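Local structure of cytochrome P450 RhF (Acinetobacter radioresistens, 6RO8) at residues 47-50 and 51-55; 70-73 and 74-78; 350-353 and 354-358. The protein probably acts as a monooxygenase, its P450 heme domain, the part present here, binding the iron porphyrin at which substrates are oxidised. One frame throughout, in Å; residues are numbered along the deposited sequence.

Contact 1 of 3, residues 47-50 and 51-55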
# COMPACT_ATOMS: atom_id res chain seq x y z
N LYS A 47 6.28 14.45 14.02
CA LYS A 47 6.18 15.89 13.87
C LYS A 47 7.38 16.62 14.49
O LYS A 47 8.00 17.47 13.83
CB LYS A 47 4.86 16.38 14.47
CG LYS A 47 4.53 17.79 14.05
CD LYS A 47 3.06 18.07 14.19
CE LYS A 47 2.70 19.35 13.48
NZ LYS A 47 1.31 19.74 13.82
N GLU A 48 7.72 16.32 15.75
CA GLU A 48 8.90 16.94 16.35
C GLU A 48 10.14 16.70 15.49
O GLU A 48 11.01 17.57 15.36
CB GLU A 48 9.17 16.39 17.75
CG GLU A 48 8.02 16.36 18.74
CD GLU A 48 8.29 15.37 19.88
OE1 GLU A 48 8.23 14.13 19.65
OE2 GLU A 48 8.60 15.82 21.01
N PHE A 49 10.24 15.50 14.91
CA PHE A 49 11.42 15.16 14.12
C PHE A 49 11.46 15.93 12.81
O PHE A 49 12.53 16.38 12.39
CB PHE A 49 11.46 13.65 13.88
CG PHE A 49 11.69 12.84 15.13
CD1 PHE A 49 12.97 12.65 15.61
CD2 PHE A 49 10.61 12.30 15.82
CE1 PHE A 49 13.18 11.90 16.76
CE2 PHE A 49 10.82 11.55 16.98
CZ PHE A 49 12.11 11.35 17.45
N ARG A 50 10.31 16.10 12.13
CA ARG A 50 10.29 17.00 10.99
C ARG A 50 10.86 18.36 11.37
O ARG A 50 11.59 18.97 10.59
CB ARG A 50 8.86 17.16 10.43
CG ARG A 50 8.32 15.92 9.76
CD ARG A 50 7.14 16.19 8.83
NE ARG A 50 5.93 16.68 9.50
CZ ARG A 50 5.12 15.92 10.22
NH1 ARG A 50 5.39 14.64 10.39
NH2 ARG A 50 4.02 16.44 10.77
N ALA A 51 10.57 18.80 12.59
CA ALA A 51 10.97 20.13 13.02
C ALA A 51 12.46 20.23 13.33
O ALA A 51 13.14 21.13 12.83
CB ALA A 51 10.14 20.55 14.24
N GLN A 52 12.99 19.32 14.16
CA GLN A 52 14.32 19.49 14.73
C GLN A 52 15.27 18.30 14.57
O GLN A 52 16.39 18.36 15.09
CB GLN A 52 14.23 19.84 16.23
CG GLN A 52 13.19 20.91 16.59
CD GLN A 52 13.67 22.33 16.29
OE1 GLN A 52 14.86 22.55 16.03
NE2 GLN A 52 12.75 23.29 16.32
N LEU A 53 14.87 17.23 13.88
CA LEU A 53 15.74 16.06 13.74
C LEU A 53 15.27 15.22 12.55
O LEU A 53 14.92 14.04 12.71
CB LEU A 53 15.75 15.24 15.04
CG LEU A 53 16.76 14.08 15.18
CD1 LEU A 53 18.14 14.52 14.82
CD2 LEU A 53 16.73 13.44 16.56
N PRO A 54 15.30 15.80 11.35
CA PRO A 54 14.51 15.24 10.23
C PRO A 54 14.95 13.86 9.78
O PRO A 54 14.12 13.07 9.33
CB PRO A 54 14.72 16.27 9.11
CG PRO A 54 15.19 17.50 9.81
CD PRO A 54 15.99 17.04 10.98
N ILE A 55 16.23 13.56 9.88
CA ILE A 55 16.77 12.25 9.56
C ILE A 55 17.50 11.74 10.79
O ILE A 55 18.37 12.43 11.33
CB ILE A 55 17.71 12.29 8.35
CG1 ILE A 55 16.96 12.78 7.11
CG2 ILE A 55 18.34 10.92 8.16
CD1 ILE A 55 17.84 13.29 5.99
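Ala51, Gln52 and Leu53 donate their backbone N-H groups to the carbonyls of Lys47, Glu48 and Phe49, closing the last turn of helix 47-52 just where Leu53 leaves helical backbone angles. The final bond of this ladder, Leu53 N to Phe49 O, measures 2.9 Å. Pro54 has no N-H to continue it; instead its CA makes a C-H...O contact of 3.1 Å with the same oxygen, Phe49 O. The side chains of Phe49 and Leu53 lie next to each other and run the same way. With chi1 at -171°, the Leu53 CG swings away from the backbone N and sets its isobutyl group along the CD1/CE1 side of the phenyl; CB of Leu53 is 3.8 Å from CD1 of Phe49. The carbonyl of Leu53 reaches the same ring at its edge, in the ring plane. On another flank of the helix the guanidinium of Arg50 bends back until one face lies over CA of Lys47, and its NH1 bonds to Ala43 O and Ser347 OG. Leu24 of helix 20-29 packs on Leu53, the ring of Phe49 stacks with that of Phe56 in strand 55-58, and Ser347 comes from helix 345-349.

Contact 2 of 3, residues 70-73 and 74-78; sequences EDVK and AIFRD. With HEM (protoporphyrin IX containing Fe), chain B.
Val72 lays its CG1 methyl against the ring of Phe76 one turn further on, with CG1 3.7 Å from CE2 of Phe76, in the short helix 69-77 that forms the B helix of the cytochrome P450 fold. Chi1 of 169° carries that methyl round to the carbonyl side of Val72, where it meets both CE2 and CD2 of the phenyl. The two side chains run alongside each other and point the same way. The CD1/CE1 side of the ring is turned toward the heme, where CE1 of Phe76 comes to 3.2 Å from the propionate oxygen HEM O2A, obliquely to the ring. Phe76 thus belongs to the heme pocket, next to the heme-binding residues Arg322 and Tyr376, the latter also touching Lys73 and Arg77. The heme iron itself is held axially by Cys381, and a water sits 2.3 Å from FE.

The helix is held by regular i to i+4 bonds, from Ala74 N to Glu70 O through to Arg77 N and Lys73 O; this last one is the most bent, at 139°. Val72 and Ile75 pack on Val66 of strand 63-66 and Leu343 of strand 340-343, joining the helix to the mixed sheet, while Asp71 bonds Ser331 OG through OD1. On the side of Glu70, Lys73 and Arg77, Glu70 OE1 is 4.6 Å from Arg77 NH2, too far for a salt bridge, though the opposite charges may still attract. Lys73 and Arg77 cross at a slant: CG of Lys73 lies over one face of the Arg77 guanidinium, and further along the chain CE of Lys73 comes to 4.0 Å from NH1 of Arg77.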
# COMPACT_ATOMS: atom_id res chain seq x y z
N GLU A 70 11.27 16.81 1.10
CA GLU A 70 12.35 16.88 0.12
C GLU A 70 13.31 15.70 0.24
O GLU A 70 13.75 15.14 -0.77
CB GLU A 70 13.10 18.20 0.25
CG GLU A 70 12.37 19.41 -0.33
CD GLU A 70 11.96 19.25 -1.79
OE1 GLU A 70 12.59 18.46 -2.53
OE2 GLU A 70 10.99 19.93 -2.21
N ASP A 71 13.65 15.28 1.47
CA ASP A 71 14.54 14.13 1.64
C ASP A 71 13.92 12.87 1.05
O ASP A 71 14.58 12.14 0.29
CB ASP A 71 14.86 13.89 3.12
CG ASP A 71 15.53 15.07 3.79
OD1 ASP A 71 16.31 15.79 3.13
OD2 ASP A 71 15.27 15.26 5.01
N VAL A 72 12.66 12.58 1.42
CA VAL A 72 12.00 11.37 0.94
C VAL A 72 11.93 11.37 -0.59
O VAL A 72 12.24 10.36 -1.24
CB VAL A 72 10.60 11.23 1.57
CG1 VAL A 72 9.77 10.10 0.88
CG2 VAL A 72 10.72 11.00 3.09
N LYS A 73 11.58 12.51 -1.18
CA LYS A 73 11.57 12.60 -2.64
C LYS A 73 12.96 12.37 -3.21
O LYS A 73 13.13 11.64 -4.19
CB LYS A 73 11.01 13.95 -3.08
CG LYS A 73 10.66 13.99 -4.55
CD LYS A 73 9.60 15.03 -4.87
CE LYS A 73 10.18 16.15 -5.71
NZ LYS A 73 9.10 16.94 -6.37
N ALA A 74 13.97 12.99 -2.60
CA ALA A 74 15.33 12.87 -3.12
C ALA A 74 15.77 11.41 -3.17
O ALA A 74 16.31 10.95 -4.18
CB ALA A 74 16.28 13.70 -2.27
N ILE A 75 15.51 10.66 -2.10
CA ILE A 75 15.87 9.25 -2.06
C ILE A 75 15.09 8.45 -3.12
O ILE A 75 15.66 7.57 -3.80
CB ILE A 75 15.70 8.71 -0.63
CG1 ILE A 75 16.73 9.38 0.29
CG2 ILE A 75 15.87 7.19 -0.56
CD1 ILE A 75 16.22 9.73 1.68
N PHE A 76 13.80 8.74 -3.29
CA PHE A 76 13.03 8.07 -4.34
C PHE A 76 13.63 8.32 -5.72
O PHE A 76 13.62 7.43 -6.58
CB PHE A 76 11.59 8.57 -4.33
CG PHE A 76 10.66 7.76 -3.50
CD1 PHE A 76 10.54 6.39 -3.69
CD2 PHE A 76 9.87 8.37 -2.53
CE1 PHE A 76 9.66 5.63 -2.92
CE2 PHE A 76 8.98 7.61 -1.76
CZ PHE A 76 8.88 6.24 -1.96
N ARG A 77 14.16 9.53 -5.94
CA ARG A 77 14.60 9.96 -7.26
C ARG A 77 15.88 9.24 -7.73
O ARG A 77 16.13 9.17 -8.93
CB ARG A 77 14.81 11.47 -7.25
CG ARG A 77 15.14 12.09 -8.60
CD ARG A 77 14.81 13.58 -8.65
NE ARG A 77 14.93 14.24 -7.35
CZ ARG A 77 14.33 15.38 -7.03
NH1 ARG A 77 13.56 16.00 -7.92
NH2 ARG A 77 14.50 15.91 -5.83
N ASP A 78 16.67 8.69 -6.81
CA ASP A 78 17.95 8.05 -7.12
C ASP A 78 17.87 6.57 -6.75
O ASP A 78 18.17 6.19 -5.60
CB ASP A 78 19.08 8.76 -6.38
CG ASP A 78 20.46 8.15 -6.65
OD1 ASP A 78 20.55 7.14 -7.37
OD2 ASP A 78 21.46 8.70 -6.14
CHA HEM B . 4.56 0.50 -6.63
CHB HEM B . 1.48 2.39 -3.37
CHC HEM B . -2.32 0.30 -5.61
CHD HEM B . 0.84 -1.93 -8.54
C1A HEM B . 4.07 1.19 -5.54
C2A HEM B . 4.84 1.92 -4.55
C3A HEM B . 4.00 2.44 -3.66
C4A HEM B . 2.65 2.05 -4.03
CMA HEM B . 4.41 3.29 -2.45
CAA HEM B . 6.38 2.10 -4.54
CBA HEM B . 6.67 3.46 -5.15
CGA HEM B . 8.15 3.71 -5.26
O1A HEM B . 8.95 2.84 -4.83
O2A HEM B . 8.52 4.78 -5.79
C1B HEM B . 0.19 2.07 -3.74
C2B HEM B . -1.02 2.62 -3.16
C3B HEM B . -2.07 2.03 -3.77
C4B HEM B . -1.56 1.09 -4.76
CMB HEM B . -1.01 3.69 -2.03
CAB HEM B . -3.59 2.25 -3.56
CBB HEM B . -4.13 3.24 -2.85
C1C HEM B . -1.80 -0.50 -6.61
C2C HEM B . -2.53 -1.35 -7.53
C3C HEM B . -1.62 -1.96 -8.33
C4C HEM B . -0.32 -1.50 -7.95
CMC HEM B . -4.07 -1.50 -7.54
CAC HEM B . -1.79 -2.97 -9.50
CBC HEM B . -2.97 -3.45 -9.87
C1D HEM B . 2.12 -1.50 -8.28
C2D HEM B . 3.32 -1.95 -8.94
C3D HEM B . 4.34 -1.28 -8.43
C4D HEM B . 3.83 -0.37 -7.41
CMD HEM B . 3.41 -3.03 -10.05
CAD HEM B . 5.81 -1.49 -8.85
CBD HEM B . 6.20 -0.61 -10.03
CGD HEM B . 7.71 -0.50 -10.09
O1D HEM B . 8.38 -1.12 -9.24
O2D HEM B . 8.25 0.20 -10.98
NA HEM B . 2.74 1.27 -5.18
NB HEM B . -0.18 1.14 -4.71
NC HEM B . -0.45 -0.62 -6.90
ND HEM B . 2.47 -0.53 -7.35
FE HEM B . 1.11 0.31 -6.05
O HOH W 1 1.55 -1.49 -4.68

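Contact 3 of 3, residues 350-353 and 354-358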
# COMPACT_ATOMS: atom_id res chain seq x y z
N HIS A 350 2.87 15.32 5.41
CA HIS A 350 2.47 16.30 6.40
C HIS A 350 3.59 17.29 6.68
O HIS A 350 3.60 17.94 7.74
CB HIS A 350 2.03 15.60 7.68
CG HIS A 350 0.68 14.97 7.56
ND1 HIS A 350 -0.42 15.47 8.21
CD2 HIS A 350 0.26 13.90 6.85
CE1 HIS A 350 -1.47 14.72 7.92
NE2 HIS A 350 -1.09 13.77 7.09
N ASP A 351 4.55 17.40 5.76
CA ASP A 351 5.68 18.31 5.89
C ASP A 351 5.21 19.74 5.68
O ASP A 351 4.85 20.14 4.56
CB ASP A 351 6.78 17.93 4.90
CG ASP A 351 8.11 18.63 5.20
OD1 ASP A 351 8.13 19.58 6.01
OD2 ASP A 351 9.13 18.24 4.59
N GLU A 352 5.19 20.52 6.77
CA GLU A 352 4.78 21.90 6.69
C GLU A 352 5.61 22.69 5.69
O GLU A 352 5.13 23.68 5.13
CB GLU A 352 4.85 22.54 8.07
CG GLU A 352 3.99 23.77 8.22
CD GLU A 352 2.57 23.56 7.76
OE1 GLU A 352 1.96 22.54 8.17
OE2 GLU A 352 2.06 24.41 7.01
N LEU A 353 6.84 22.24 5.42
CA LEU A 353 7.69 22.91 4.44
C LEU A 353 7.16 22.77 3.02
O LEU A 353 7.61 23.51 2.14
CB LEU A 353 9.11 22.34 4.51
CG LEU A 353 9.78 22.52 5.87
CD1 LEU A 353 11.03 21.66 6.01
CD2 LEU A 353 10.11 23.97 6.08
N HIS A 354 6.22 21.86 2.77
CA HIS A 354 5.77 21.68 1.39
C HIS A 354 4.26 21.81 1.22
O HIS A 354 3.78 22.13 0.12
CB HIS A 354 6.22 20.32 0.87
CG HIS A 354 5.99 20.15 -0.59
ND1 HIS A 354 6.91 20.55 -1.54
CD2 HIS A 354 4.94 19.63 -1.28
CE1 HIS A 354 6.44 20.28 -2.74
NE2 HIS A 354 5.25 19.72 -2.61
N PHE A 355 3.50 21.53 2.27
CA PHE A 355 2.05 21.61 2.27
C PHE A 355 1.64 22.58 3.37
O PHE A 355 1.90 22.32 4.55
CB PHE A 355 1.42 20.24 2.49
CG PHE A 355 1.78 19.24 1.45
CD1 PHE A 355 1.12 19.24 0.23
CD2 PHE A 355 2.78 18.31 1.68
CE1 PHE A 355 1.44 18.32 -0.76
CE2 PHE A 355 3.11 17.37 0.69
CZ PHE A 355 2.44 17.38 -0.53
N GLU A 356 1.04 23.70 2.98
CA GLU A 356 0.60 24.66 3.97
C GLU A 356 -0.57 24.08 4.75
O GLU A 356 -1.45 23.43 4.18
CB GLU A 356 0.20 25.97 3.31
CG GLU A 356 -0.04 27.09 4.32
CD GLU A 356 -0.30 28.44 3.67
OE1 GLU A 356 -0.29 29.46 4.41
OE2 GLU A 356 -0.51 28.50 2.44
N ASN A 357 -0.58 24.31 6.05
CA ASN A 357 -1.54 23.68 6.95
C ASN A 357 -1.67 22.20 6.62
O ASN A 357 -2.74 21.71 6.24
CB ASN A 357 -2.88 24.39 6.90
CG ASN A 357 -2.84 25.71 7.63
OD1 ASN A 357 -2.75 26.77 7.01
ND2 ASN A 357 -2.86 25.66 8.96
N ALA A 358 -0.53 21.51 6.75
CA ALA A 358 -0.38 20.16 6.24
C ALA A 358 -1.29 19.18 6.95
O ALA A 358 -1.72 18.19 6.35
CB ALA A 358 1.07 19.70 6.38
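Glu352 and Asp351 hold this turn together by hydrogen bonds to the backbone that follows them. The Glu352 chain, turned about its CB-CG bond (chi2 50°), curls back and brings its carboxylate to two successive N-H groups. OE1 takes Ala358 N on its syn side at 3.0 Å, nearly straight at 171°, while OE2 receives a weak, strongly bent bond from Asn357 N at 2.8 Å. Asp351 acts closer to home. Its OD1 accepts from Leu353 N, two residues on, at 3.0 Å, which makes an Asx turn; the N-H arrives from above the carboxylate plane. Its backbone oxygen accepts from both Phe355 N and His354 N, and can serve two donors because His354 N, 2.8 Å from Asp351 O, approaches from well above the carbonyl plane.

The van der Waals and ring contacts are fewer. CB of Ala358 points back into the turn and sits 3.4 Å from His350 O. CD2 of His354 lies over one face of the Phe355 ring, toward its rim.

Polar ends reach outside the turn. His350 bonds Asp359 OD1 through ND1 and His313 O through NE2, an arrangement consistent with a protonated imidazole, while Asp351 OD2 takes Tyr69 N and His354 NE2 bonds Glu370 OE1.

Taken together, this is an irregular turn in the long segment between helix 345-349 and helix 384-401, the part of a P450 that runs through the meander to the heme-ligating cysteine. It is held against helix 303-314 by Arg312, which bonds Ala358 O and makes a cation-pi contact with the Phe355 ring; by sequence, Arg312 is the arginine of the EXXR motif characteristic of P450s.

Along the chain the three contacts come in the order 1, 2, 3, and all lie on the same side of the chain's centre. Contacts 1 and 3 are the nearer pair, with centres about 13 Å apart; contact 2 is about 17 Å from each. Strands 55-58 and 63-66 of the mixed sheet lead from contact 1 to contact 2, and strand 340-343, beside 63-66, leads through helix 345-349 to contact 3. Each pair touches: Ile55 CD1 lies 3.4 Å from Asp71 OD2, Arg50 NE 3.2 Å from His350 O, and Glu70 OE2 4.2 Å from His354 ND1. Distant parts of the sequence thereby meet on one side of the domain, next to the sheet, with contact 2 alone reaching the heme.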